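PDB 6TZ0: RNA-dependent RNA Polymerase from Bombyx mori cytoplasmic polyhedrosis virus, which acts as an RNA-directed RNA polymerase, using ribonucleoside triphosphates to make viral plus strands during transcription and the complementary minus strands during genome replication. Local coordinates for residues L149-A154 with S740-E745; S155-V158 with T162-Y165; V213-M218 with K778-F783; G220-V225 with R336-D341. One frame throughout, in Å; residues are numbered along the deposited sequence.

The four contacts lie together on one side of the chain's centre. Contacts 1 and 3 are closest, with centres about 9 Å apart; contacts 2 and 4 are farthest, at about 17 Å between centres. Contacts 1 and 2 share helix 145-160. Contacts 3 and 4 are joined by the turn from helix 206-218 into helix 224-237. Along the chain, contact 2 is local and contact 4 spans about 110 residues. Both nest within the loop of contact 1, and contact 4 also within that of contact 3. Contacts 1 and 3, the longest in sequence, have alternating segments. They bring residues 740-745 and 778-783 back onto the N-terminal helices, packing the N-terminal region against the polymerase body.

Contact 1: residues L149-A154 with S740-E745; sequences LCAVIA and SLWTRE
Val152 meets the indole of Trp742 with one methyl group. Its CG2 lies 3.6 Å from Trp742 CZ2, and CE2 and CH2 of the same six-membered ring are only a little farther away. The approach is oblique. CG2 stands 3.5 Å from the ring plane and is shifted toward the rim, so the methyl does not sit over the ring centre. CG1 of Val152 is anti to the backbone N (chi1 175°), which leaves CG2 as the branch turned to the tryptophan. Ala151 adds a looser contact at the far corner of the ring, where its CB is 4.4 Å from Trp742 CH2. On the opposite side of the indole from Val152 CG2 lies CB of Leu741, the residue just before the tryptophan. The contact joins helix 145-160, in the N-terminal family region, to the loop between strand 732-733 and helix 754-766. This loop comes after the palm sheet of the right-hand polymerase fold. Arg147, seen to bind ATP in a structure of this protein, is one turn earlier on the same helix, about 7 Å from Ala151 between side chains. The ring nitrogen of Trp742 is also held. NE1 makes a hydrogen bond to Thr215 OG1 of helix 206-218, so the buried polar atom is satisfied. Cys211 of that helix touches both Val152 and Trp742. Within the loop, Ser740 OG and Thr743 OG1 share a hydrogen bond of 2.7 Å. Farther along, Arg744 forms a salt bridge with Glu759.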
loop_
_atom_site.group_PDB
_atom_site.type_symbol
_atom_site.label_atom_id
_atom_site.label_comp_id
_atom_site.label_asym_id
_atom_site.label_seq_id
_atom_site.Cartn_x
_atom_site.Cartn_y
_atom_site.Cartn_z
ATOM N N LEU A 149 13.189 -25.229 -16.862
ATOM C CA LEU A 149 13.960 -25.186 -18.099
ATOM C C LEU A 149 13.684 -26.412 -18.970
ATOM O O LEU A 149 13.625 -26.301 -20.202
ATOM C CB LEU A 149 15.450 -25.054 -17.779
ATOM C CG LEU A 149 16.382 -24.847 -18.974
ATOM C CD1 LEU A 149 16.042 -23.559 -19.686
ATOM C CD2 LEU A 149 17.828 -24.844 -18.551
ATOM N N CYS A 150 13.475 -27.579 -18.346
ATOM C CA CYS A 150 13.073 -28.773 -19.085
ATOM C C CYS A 150 11.712 -28.599 -19.738
ATOM O O CYS A 150 11.496 -29.075 -20.856
ATOM C CB CYS A 150 13.057 -30.002 -18.174
ATOM S SG CYS A 150 14.663 -30.679 -17.746
ATOM N N ALA A 151 10.790 -27.900 -19.069
ATOM C CA ALA A 151 9.476 -27.643 -19.654
ATOM C C ALA A 151 9.575 -26.742 -20.879
ATOM O O ALA A 151 8.941 -27.019 -21.909
ATOM C CB ALA A 151 8.548 -27.031 -18.611
ATOM N N VAL A 152 10.396 -25.689 -20.796
ATOM C CA VAL A 152 10.568 -24.775 -21.929
ATOM C C VAL A 152 11.223 -25.486 -23.114
ATOM O O VAL A 152 10.757 -25.381 -24.261
ATOM C CB VAL A 152 11.374 -23.535 -21.501
ATOM C CG1 VAL A 152 11.665 -22.647 -22.686
ATOM C CG2 VAL A 152 10.614 -22.754 -20.474
ATOM N N ILE A 153 12.285 -26.253 -22.849
ATOM C CA ILE A 153 13.009 -26.938 -23.920
ATOM C C ILE A 153 12.160 -28.053 -24.533
ATOM O O ILE A 153 12.173 -28.253 -25.755
ATOM C CB ILE A 153 14.362 -27.448 -23.385
ATOM C CG1 ILE A 153 15.259 -26.270 -22.999
ATOM C CG2 ILE A 153 15.075 -28.322 -24.380
ATOM C CD1 ILE A 153 15.582 -25.344 -24.135
ATOM N N ALA A 154 11.362 -28.747 -23.712
ATOM C CA ALA A 154 10.460 -29.780 -24.215
ATOM C C ALA A 154 9.379 -29.198 -25.113
ATOM O O ALA A 154 9.050 -29.781 -26.157
ATOM C CB ALA A 154 9.818 -30.518 -23.048
ATOM N N SER A 740 5.373 -13.025 -15.663
ATOM C CA SER A 740 6.414 -14.031 -15.513
ATOM C C SER A 740 5.759 -15.356 -15.171
ATOM O O SER A 740 5.189 -15.513 -14.088
ATOM C CB SER A 740 7.412 -13.634 -14.435
ATOM O OG SER A 740 8.457 -14.581 -14.356
ATOM N N LEU A 741 5.855 -16.309 -16.086
ATOM C CA LEU A 741 5.356 -17.650 -15.838
ATOM C C LEU A 741 6.282 -18.472 -14.955
ATOM O O LEU A 741 5.938 -19.611 -14.628
ATOM C CB LEU A 741 5.148 -18.384 -17.164
ATOM C CG LEU A 741 4.110 -17.853 -18.146
ATOM C CD1 LEU A 741 4.159 -18.646 -19.435
ATOM C CD2 LEU A 741 2.729 -17.916 -17.541
ATOM N N TRP A 742 7.442 -17.944 -14.563
ATOM C CA TRP A 742 8.490 -18.777 -13.996
ATOM C C TRP A 742 9.058 -18.282 -12.674
ATOM O O TRP A 742 9.613 -19.100 -11.931
ATOM C CB TRP A 742 9.637 -18.932 -15.008
ATOM C CG TRP A 742 9.149 -19.393 -16.356
ATOM C CD1 TRP A 742 9.074 -18.643 -17.497
ATOM C CD2 TRP A 742 8.579 -20.662 -16.672
ATOM N NE1 TRP A 742 8.536 -19.389 -18.516
ATOM C CE2 TRP A 742 8.224 -20.633 -18.034
ATOM C CE3 TRP A 742 8.361 -21.829 -15.943
ATOM C CZ2 TRP A 742 7.654 -21.723 -18.672
ATOM C CZ3 TRP A 742 7.797 -22.910 -16.579
ATOM C CH2 TRP A 742 7.452 -22.852 -17.931
ATOM N N THR A 743 8.951 -16.997 -12.349
ATOM C CA THR A 743 9.503 -16.459 -11.114
ATOM C C THR A 743 8.384 -15.946 -10.214
ATOM O O THR A 743 7.234 -15.820 -10.631
ATOM C CB THR A 743 10.513 -15.343 -11.403
ATOM O OG1 THR A 743 9.849 -14.255 -12.049
ATOM C CG2 THR A 743 11.614 -15.841 -12.313
ATOM N N ARG A 744 8.736 -15.655 -8.958
ATOM C CA ARG A 744 7.784 -15.147 -7.977
ATOM C C ARG A 744 8.374 -13.982 -7.201
ATOM O O ARG A 744 9.548 -13.633 -7.339
ATOM C CB ARG A 744 7.355 -16.210 -6.966
ATOM C CG ARG A 744 6.494 -17.280 -7.522
ATOM C CD ARG A 744 6.099 -18.261 -6.449
ATOM N NE ARG A 744 5.223 -17.648 -5.460
ATOM C CZ ARG A 744 3.903 -17.585 -5.583
ATOM N NH1 ARG A 744 3.312 -18.098 -6.650
ATOM N NH2 ARG A 744 3.172 -17.010 -4.639
ATOM N N GLU A 745 7.521 -13.376 -6.370
ATOM C CA GLU A 745 7.985 -12.383 -5.411
ATOM C C GLU A 745 8.545 -13.050 -4.166
ATOM O O GLU A 745 9.594 -12.646 -3.653
ATOM C CB GLU A 745 6.847 -11.429 -5.049
ATOM C CG GLU A 745 7.231 -10.367 -4.035
ATOM C CD GLU A 745 6.117 -9.385 -3.749
ATOM O OE1 GLU A 745 5.021 -9.538 -4.329
ATOM O OE2 GLU A 745 6.341 -8.454 -2.946
#

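Contact 2: residues S155-V158 with T162-Y165; sequences SLDV and TTNY
Tyr165 reaches back to helix 145-160 and packs on Leu156 and Asp157. This is the tight part of the contact, and all three residues are buried. The phenol OH donates a hydrogen bond to Asp157 OD1 at 3.0 Å. It meets the oxygen from above the carboxylate, 58° out of that plane. Seen from the ring, OD1 lies at the edge and near the ring plane, on the CE2 side. The two side chains cross at about a right angle. Leu156 comes in obliquely from the helix. Its CB is 3.6 Å from Tyr165 CZ, and its CD1 is 3.6 Å from Tyr165 CE1. CG of Tyr165 sits between the backbone N and the carbonyl carbon (chi1 56°), which turns the ring toward the helix. The other carboxylate oxygen, Asp157 OD2, forms a salt bridge with Arg168. Asp157 therefore links helix 145-160 both to the loop and to helix 166-175.

The side made by Thr162, Thr163 and Asn164 is looser. Thr162 and Asn164 are exposed, and Thr163 is partly so. Thr162 O lies 3.6 Å from Asp157 OD1, and Thr163 comes no nearer to that oxygen than 4.2 Å, through its CA. Here the loop also bonds to itself. Thr162 OG1 donates to Asn164 OD1 at 3.2 Å, nearly in line with the amide C=O. Tyr165 N makes a weak backbone bond to Thr163 O. The arrangement is that of two consecutive helices, 145-160 and 166-175, joined by a short loop in the N-terminal region, with the tyrosine just before the second helix folded back onto the first.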
loop_
_atom_site.group_PDB
_atom_site.type_symbol
_atom_site.label_atom_id
_atom_site.label_comp_id
_atom_site.label_asym_id
_atom_site.label_seq_id
_atom_site.Cartn_x
_atom_site.Cartn_y
_atom_site.Cartn_z
ATOM N N SER A 155 8.825 -28.043 -24.725
ATOM C CA SER A 155 7.817 -27.390 -25.553
ATOM C C SER A 155 8.396 -26.941 -26.888
ATOM O O SER A 155 7.763 -27.127 -27.936
ATOM C CB SER A 155 7.223 -26.201 -24.807
ATOM O OG SER A 155 8.203 -25.199 -24.647
ATOM N N LEU A 156 9.609 -26.373 -26.869
ATOM C CA LEU A 156 10.258 -25.959 -28.112
ATOM C C LEU A 156 10.574 -27.147 -29.015
ATOM O O LEU A 156 10.436 -27.053 -30.243
ATOM C CB LEU A 156 11.527 -25.178 -27.794
ATOM C CG LEU A 156 11.448 -23.758 -27.257
ATOM C CD1 LEU A 156 12.736 -23.414 -26.585
ATOM C CD2 LEU A 156 11.257 -22.824 -28.417
ATOM N N ASP A 157 10.976 -28.279 -28.423
ATOM C CA ASP A 157 11.292 -29.466 -29.214
ATOM C C ASP A 157 10.052 -30.044 -29.874
ATOM O O ASP A 157 10.090 -30.436 -31.044
ATOM C CB ASP A 157 11.949 -30.538 -28.347
ATOM C CG ASP A 157 13.345 -30.176 -27.929
ATOM O OD1 ASP A 157 13.985 -29.366 -28.623
ATOM O OD2 ASP A 157 13.815 -30.733 -26.920
ATOM N N VAL A 158 8.942 -30.117 -29.137
ATOM C CA VAL A 158 7.733 -30.706 -29.707
ATOM C C VAL A 158 7.111 -29.769 -30.740
ATOM O O VAL A 158 6.573 -30.222 -31.758
ATOM C CB VAL A 158 6.759 -31.092 -28.580
ATOM C CG1 VAL A 158 5.426 -31.579 -29.110
ATOM C CG2 VAL A 158 7.383 -32.182 -27.759
ATOM N N THR A 162 12.475 -30.488 -34.199
ATOM C CA THR A 162 13.906 -30.674 -34.353
ATOM C C THR A 162 14.578 -30.187 -33.086
ATOM O O THR A 162 13.960 -29.524 -32.250
ATOM C CB THR A 162 14.496 -29.906 -35.545
ATOM O OG1 THR A 162 14.358 -28.500 -35.322
ATOM C CG2 THR A 162 13.813 -30.282 -36.853
ATOM N N THR A 163 15.854 -30.512 -32.955
ATOM C CA THR A 163 16.601 -30.132 -31.772
ATOM C C THR A 163 17.714 -29.129 -32.061
ATOM O O THR A 163 18.432 -28.746 -31.135
ATOM C CB THR A 163 17.164 -31.388 -31.101
ATOM O OG1 THR A 163 17.734 -31.045 -29.836
ATOM C CG2 THR A 163 18.221 -32.039 -31.973
ATOM N N ASN A 164 17.867 -28.683 -33.306
ATOM C CA ASN A 164 18.914 -27.735 -33.671
ATOM C C ASN A 164 18.340 -26.325 -33.778
ATOM O O ASN A 164 18.067 -25.833 -34.876
ATOM C CB ASN A 164 19.627 -28.166 -34.957
ATOM C CG ASN A 164 18.673 -28.563 -36.062
ATOM O OD1 ASN A 164 17.456 -28.481 -35.907
ATOM N ND2 ASN A 164 19.224 -28.992 -37.190
ATOM N N TYR A 165 18.182 -25.678 -32.629
ATOM C CA TYR A 165 17.858 -24.262 -32.539
ATOM C C TYR A 165 18.783 -23.649 -31.491
ATOM O O TYR A 165 19.250 -24.356 -30.591
ATOM C CB TYR A 165 16.364 -24.049 -32.210
ATOM C CG TYR A 165 15.850 -24.727 -30.969
ATOM C CD1 TYR A 165 15.904 -24.099 -29.735
ATOM C CD2 TYR A 165 15.286 -25.987 -31.041
ATOM C CE1 TYR A 165 15.432 -24.720 -28.611
ATOM C CE2 TYR A 165 14.813 -26.609 -29.925
ATOM C CZ TYR A 165 14.887 -25.974 -28.711
ATOM O OH TYR A 165 14.421 -26.605 -27.588
#

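Contact 3: residues V213-M218 with K778-F783; sequences VGTAIM and KMLGFF
Leu780 reaches out from helix 774-786 and touches helix 206-218 mainly through one methyl, CD2. The apolar part is simple. CD2 lies 3.7 Å from Thr215 CG2 and 4.3 Å from Met218 CB. The other methyl, CD1, lies beside Met218 CG, at 4.4 Å. Thr215 and Met218 are three residues apart, so the two lie about one turn apart on the same face of the helix. CG of Leu780 is anti to the backbone N (chi1 -177°), which extends the side chain toward that surface. Thr215 and Leu780 cross at about a right angle.

The polar atom at the contact is the Thr215 hydroxyl. Its OG1 is 3.6 Å from Leu780 CD2, a packing contact. The hydroxyl is hydrogen-bonded to Cys211 O one turn back on its helix. Lys778 of helix 774-786 forms a salt bridge with Asp860.

Helix 145-160 packs against both partners. Its Trp159 touches Met218 and Met779, its Ser155 touches Leu780, and its Val158 touches Phe783. Helices 145-160, 206-218 and 774-786 thus form a buried three-helix cluster, with helix 224-237 packed on Val213 and Ile217.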
loop_
_atom_site.group_PDB
_atom_site.type_symbol
_atom_site.label_atom_id
_atom_site.label_comp_id
_atom_site.label_asym_id
_atom_site.label_seq_id
_atom_site.Cartn_x
_atom_site.Cartn_y
_atom_site.Cartn_z
ATOM N N VAL A 213 13.242 -16.327 -22.633
ATOM C CA VAL A 213 13.502 -16.232 -24.069
ATOM C C VAL A 213 12.788 -17.355 -24.817
ATOM O O VAL A 213 12.225 -17.141 -25.900
ATOM C CB VAL A 213 15.019 -16.207 -24.333
ATOM C CG1 VAL A 213 15.332 -16.291 -25.808
ATOM C CG2 VAL A 213 15.598 -14.925 -23.794
ATOM N N GLY A 214 12.719 -18.545 -24.219
ATOM C CA GLY A 214 11.937 -19.611 -24.818
ATOM C C GLY A 214 10.444 -19.355 -24.787
ATOM O O GLY A 214 9.725 -19.758 -25.706
ATOM N N THR A 215 9.960 -18.678 -23.744
ATOM C CA THR A 215 8.562 -18.263 -23.702
ATOM C C THR A 215 8.261 -17.237 -24.789
ATOM O O THR A 215 7.190 -17.270 -25.405
ATOM C CB THR A 215 8.240 -17.706 -22.316
ATOM O OG1 THR A 215 8.518 -18.709 -21.336
ATOM C CG2 THR A 215 6.783 -17.314 -22.195
ATOM N N ALA A 216 9.207 -16.336 -25.055
ATOM C CA ALA A 216 9.029 -15.353 -26.118
ATOM C C ALA A 216 9.055 -15.989 -27.501
ATOM O O ALA A 216 8.364 -15.514 -28.406
ATOM C CB ALA A 216 10.101 -14.275 -26.015
ATOM N N ILE A 217 9.852 -17.045 -27.689
ATOM C CA ILE A 217 9.821 -17.771 -28.958
ATOM C C ILE A 217 8.502 -18.519 -29.117
ATOM O O ILE A 217 7.895 -18.507 -30.195
ATOM C CB ILE A 217 11.021 -18.725 -29.067
ATOM C CG1 ILE A 217 12.328 -17.957 -29.075
ATOM C CG2 ILE A 217 10.960 -19.528 -30.345
ATOM C CD1 ILE A 217 13.499 -18.864 -28.901
ATOM N N MET A 218 8.028 -19.163 -28.043
ATOM C CA MET A 218 6.729 -19.840 -28.066
ATOM C C MET A 218 5.576 -18.873 -28.304
ATOM O O MET A 218 4.538 -19.262 -28.847
ATOM C CB MET A 218 6.519 -20.592 -26.752
ATOM C CG MET A 218 7.302 -21.886 -26.601
ATOM S SD MET A 218 6.577 -23.256 -27.519
ATOM C CE MET A 218 7.618 -23.279 -28.956
ATOM N N LYS A 778 -0.214 -22.260 -25.457
ATOM C CA LYS A 778 -0.981 -23.390 -24.937
ATOM C C LYS A 778 -0.102 -24.627 -24.786
ATOM O O LYS A 778 -0.216 -25.366 -23.798
ATOM C CB LYS A 778 -2.183 -23.693 -25.834
ATOM C CG LYS A 778 -3.121 -24.745 -25.241
ATOM C CD LYS A 778 -4.467 -24.799 -25.948
ATOM C CE LYS A 778 -4.439 -25.611 -27.225
ATOM N NZ LYS A 778 -4.407 -27.061 -26.916
ATOM N N MET A 779 0.798 -24.853 -25.743
ATOM C CA MET A 779 1.717 -25.985 -25.632
ATOM C C MET A 779 2.699 -25.799 -24.479
ATOM O O MET A 779 3.029 -26.761 -23.772
ATOM C CB MET A 779 2.460 -26.193 -26.949
ATOM C CG MET A 779 3.307 -27.444 -26.974
ATOM S SD MET A 779 4.000 -27.791 -28.588
ATOM C CE MET A 779 2.529 -28.339 -29.437
ATOM N N LEU A 780 3.147 -24.562 -24.256
ATOM C CA LEU A 780 4.064 -24.271 -23.161
ATOM C C LEU A 780 3.403 -24.490 -21.807
ATOM O O LEU A 780 4.017 -25.056 -20.893
ATOM C CB LEU A 780 4.566 -22.838 -23.289
ATOM C CG LEU A 780 5.601 -22.358 -22.288
ATOM C CD1 LEU A 780 6.851 -23.185 -22.420
ATOM C CD2 LEU A 780 5.897 -20.917 -22.560
ATOM N N GLY A 781 2.145 -24.069 -21.666
ATOM C CA GLY A 781 1.416 -24.348 -20.440
ATOM C C GLY A 781 1.123 -25.821 -20.228
ATOM O O GLY A 781 1.144 -26.300 -19.087
ATOM N N PHE A 782 0.861 -26.561 -21.314
ATOM C CA PHE A 782 0.689 -28.008 -21.202
ATOM C C PHE A 782 1.956 -28.690 -20.711
ATOM O O PHE A 782 1.893 -29.586 -19.866
ATOM C CB PHE A 782 0.266 -28.605 -22.542
ATOM C CG PHE A 782 0.273 -30.110 -22.563
ATOM C CD1 PHE A 782 -0.690 -30.835 -21.886
ATOM C CD2 PHE A 782 1.244 -30.797 -23.274
ATOM C CE1 PHE A 782 -0.677 -32.218 -21.912
ATOM C CE2 PHE A 782 1.260 -32.171 -23.302
ATOM C CZ PHE A 782 0.298 -32.883 -22.621
ATOM N N PHE A 783 3.120 -28.271 -21.208
ATOM C CA PHE A 783 4.341 -28.925 -20.748
ATOM C C PHE A 783 4.766 -28.471 -19.359
ATOM O O PHE A 783 5.377 -29.257 -18.626
ATOM C CB PHE A 783 5.473 -28.736 -21.745
ATOM C CG PHE A 783 5.395 -29.676 -22.893
ATOM C CD1 PHE A 783 5.660 -31.016 -22.702
ATOM C CD2 PHE A 783 5.071 -29.233 -24.157
ATOM C CE1 PHE A 783 5.588 -31.899 -23.744
ATOM C CE2 PHE A 783 5.008 -30.115 -25.205
ATOM C CZ PHE A 783 5.264 -31.448 -24.993
#

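Contact 4: residues G220-V225 with R336-D341; sequences GILTHV and RAMTND
Ala337 and Leu222 make the centre of this contact. The small CB of Ala337 is a low bump on helix 325-339, and the branched end of Leu222 fits round it. Leu222 CG and CD1 are each 3.8 Å from Ala337 CB, and CD2 is slightly farther. Ile221 closes in beside the leucine with its CG2 branch, 4.1 Å from Ala337 CB. The alanine methyl therefore sits in a shallow hollow lined by two neighbouring side chains. Met338, the next residue, reaches the other branch of the leucine. Its chain is extended beyond CG (chi2 176°), which carries the terminal methyl across to the leucine. Met338 CE ends 3.8 Å from Leu222 CD2, and the two side chains cross at a slant.

Leu222 and Ile221 lie in the tight turn between helix 206-218 and helix 224-237. Gly220 ends the first helix in a Schellman motif with positive phi (83°). Ala216 O probably accepts bonds from both Ile221 N and Leu222 N. Thr223 is the N-cap of the second helix. Its side chain caps a backbone N of the first turn, and Glu226 OE1 accepts from Thr223 N, a capping box. The turn is thus fixed at both helix ends, and its two apolar residues point to the last turn of helix 325-339. Met338 also packs on Val229 and Ala230 of helix 224-237, and on Phe311 and Tyr314 of helix 309-320.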
loop_
_atom_site.group_PDB
_atom_site.type_symbol
_atom_site.label_atom_id
_atom_site.label_comp_id
_atom_site.label_asym_id
_atom_site.label_seq_id
_atom_site.Cartn_x
_atom_site.Cartn_y
_atom_site.Cartn_z
ATOM N N GLY A 220 5.669 -16.342 -30.373
ATOM C CA GLY A 220 5.719 -15.738 -31.682
ATOM C C GLY A 220 6.296 -14.345 -31.708
ATOM O O GLY A 220 6.251 -13.690 -32.752
ATOM N N ILE A 221 6.834 -13.873 -30.587
ATOM C CA ILE A 221 7.407 -12.534 -30.521
ATOM C C ILE A 221 8.842 -12.536 -31.032
ATOM O O ILE A 221 9.231 -11.691 -31.845
ATOM C CB ILE A 221 7.310 -12.008 -29.080
ATOM C CG1 ILE A 221 5.841 -11.857 -28.690
ATOM C CG2 ILE A 221 8.059 -10.703 -28.917
ATOM C CD1 ILE A 221 5.622 -11.659 -27.232
ATOM N N LEU A 222 9.646 -13.486 -30.579
ATOM C CA LEU A 222 11.021 -13.614 -31.028
ATOM C C LEU A 222 11.163 -14.815 -31.944
ATOM O O LEU A 222 10.552 -15.860 -31.714
ATOM C CB LEU A 222 11.982 -13.758 -29.851
ATOM C CG LEU A 222 12.175 -12.561 -28.933
ATOM C CD1 LEU A 222 13.085 -12.953 -27.795
ATOM C CD2 LEU A 222 12.757 -11.397 -29.693
ATOM N N THR A 223 11.964 -14.657 -32.988
ATOM C CA THR A 223 12.380 -15.780 -33.809
ATOM C C THR A 223 13.655 -16.365 -33.205
ATOM O O THR A 223 14.067 -15.994 -32.103
ATOM C CB THR A 223 12.555 -15.336 -35.258
ATOM O OG1 THR A 223 13.604 -14.368 -35.346
ATOM C CG2 THR A 223 11.275 -14.712 -35.764
ATOM N N HIS A 224 14.301 -17.292 -33.909
ATOM C CA HIS A 224 15.506 -17.902 -33.354
ATOM C C HIS A 224 16.709 -16.973 -33.464
ATOM O O HIS A 224 17.533 -16.905 -32.542
ATOM C CB HIS A 224 15.774 -19.240 -34.037
ATOM C CG HIS A 224 14.748 -20.282 -33.732
ATOM N ND1 HIS A 224 14.683 -20.930 -32.519
ATOM C CD2 HIS A 224 13.733 -20.779 -34.475
ATOM C CE1 HIS A 224 13.681 -21.788 -32.531
ATOM N NE2 HIS A 224 13.086 -21.715 -33.705
ATOM N N VAL A 225 16.801 -16.223 -34.561
ATOM C CA VAL A 225 17.900 -15.280 -34.719
ATOM C C VAL A 225 17.719 -14.108 -33.764
ATOM O O VAL A 225 18.687 -13.575 -33.200
ATOM C CB VAL A 225 17.973 -14.808 -36.180
ATOM C CG1 VAL A 225 19.327 -14.230 -36.472
ATOM C CG2 VAL A 225 17.613 -15.914 -37.130
ATOM N N ARG A 336 10.839 -5.311 -26.453
ATOM C CA ARG A 336 10.367 -5.562 -25.092
ATOM C C ARG A 336 10.852 -6.913 -24.591
ATOM O O ARG A 336 11.215 -7.053 -23.419
ATOM C CB ARG A 336 8.836 -5.500 -25.016
ATOM C CG ARG A 336 8.235 -4.137 -25.273
ATOM C CD ARG A 336 8.725 -3.185 -24.243
ATOM N NE ARG A 336 8.204 -3.472 -22.912
ATOM C CZ ARG A 336 7.250 -2.765 -22.327
ATOM N NH1 ARG A 336 6.768 -1.693 -22.931
ATOM N NH2 ARG A 336 6.826 -3.092 -21.119
ATOM N N ALA A 337 10.866 -7.919 -25.466
ATOM C CA ALA A 337 11.424 -9.211 -25.084
ATOM C C ALA A 337 12.942 -9.160 -24.953
ATOM O O ALA A 337 13.525 -9.957 -24.215
ATOM C CB ALA A 337 11.018 -10.276 -26.097
ATOM N N MET A 338 13.596 -8.244 -25.665
ATOM C CA MET A 338 15.052 -8.169 -25.622
ATOM C C MET A 338 15.575 -7.377 -24.436
ATOM O O MET A 338 16.710 -7.603 -24.012
ATOM C CB MET A 338 15.595 -7.559 -26.910
ATOM C CG MET A 338 15.493 -8.476 -28.099
ATOM S SD MET A 338 16.033 -7.738 -29.642
ATOM C CE MET A 338 15.600 -9.053 -30.765
ATOM N N THR A 339 14.802 -6.438 -23.899
ATOM C CA THR A 339 15.285 -5.642 -22.776
ATOM C C THR A 339 14.741 -6.089 -21.426
ATOM O O THR A 339 15.430 -5.947 -20.416
ATOM C CB THR A 339 14.957 -4.163 -22.991
ATOM O OG1 THR A 339 13.564 -4.016 -23.274
ATOM C CG2 THR A 339 15.770 -3.583 -24.127
ATOM N N ASN A 340 13.520 -6.611 -21.370
ATOM C CA ASN A 340 12.973 -7.106 -20.116
ATOM C C ASN A 340 13.292 -8.586 -19.965
ATOM O O ASN A 340 13.339 -9.339 -20.939
ATOM C CB ASN A 340 11.460 -6.880 -20.040
ATOM C CG ASN A 340 10.892 -7.106 -18.641
ATOM O OD1 ASN A 340 11.615 -7.419 -17.699
ATOM N ND2 ASN A 340 9.582 -6.946 -18.509
ATOM N N ASP A 341 13.494 -8.995 -18.717
ATOM C CA ASP A 341 13.995 -10.319 -18.389
ATOM C C ASP A 341 12.925 -11.251 -17.849
ATOM O O ASP A 341 13.078 -12.471 -17.949
ATOM C CB ASP A 341 15.094 -10.193 -17.337
ATOM C CG ASP A 341 15.984 -11.400 -17.259
ATOM O OD1 ASP A 341 15.874 -12.298 -18.115
ATOM O OD2 ASP A 341 16.797 -11.455 -16.320
#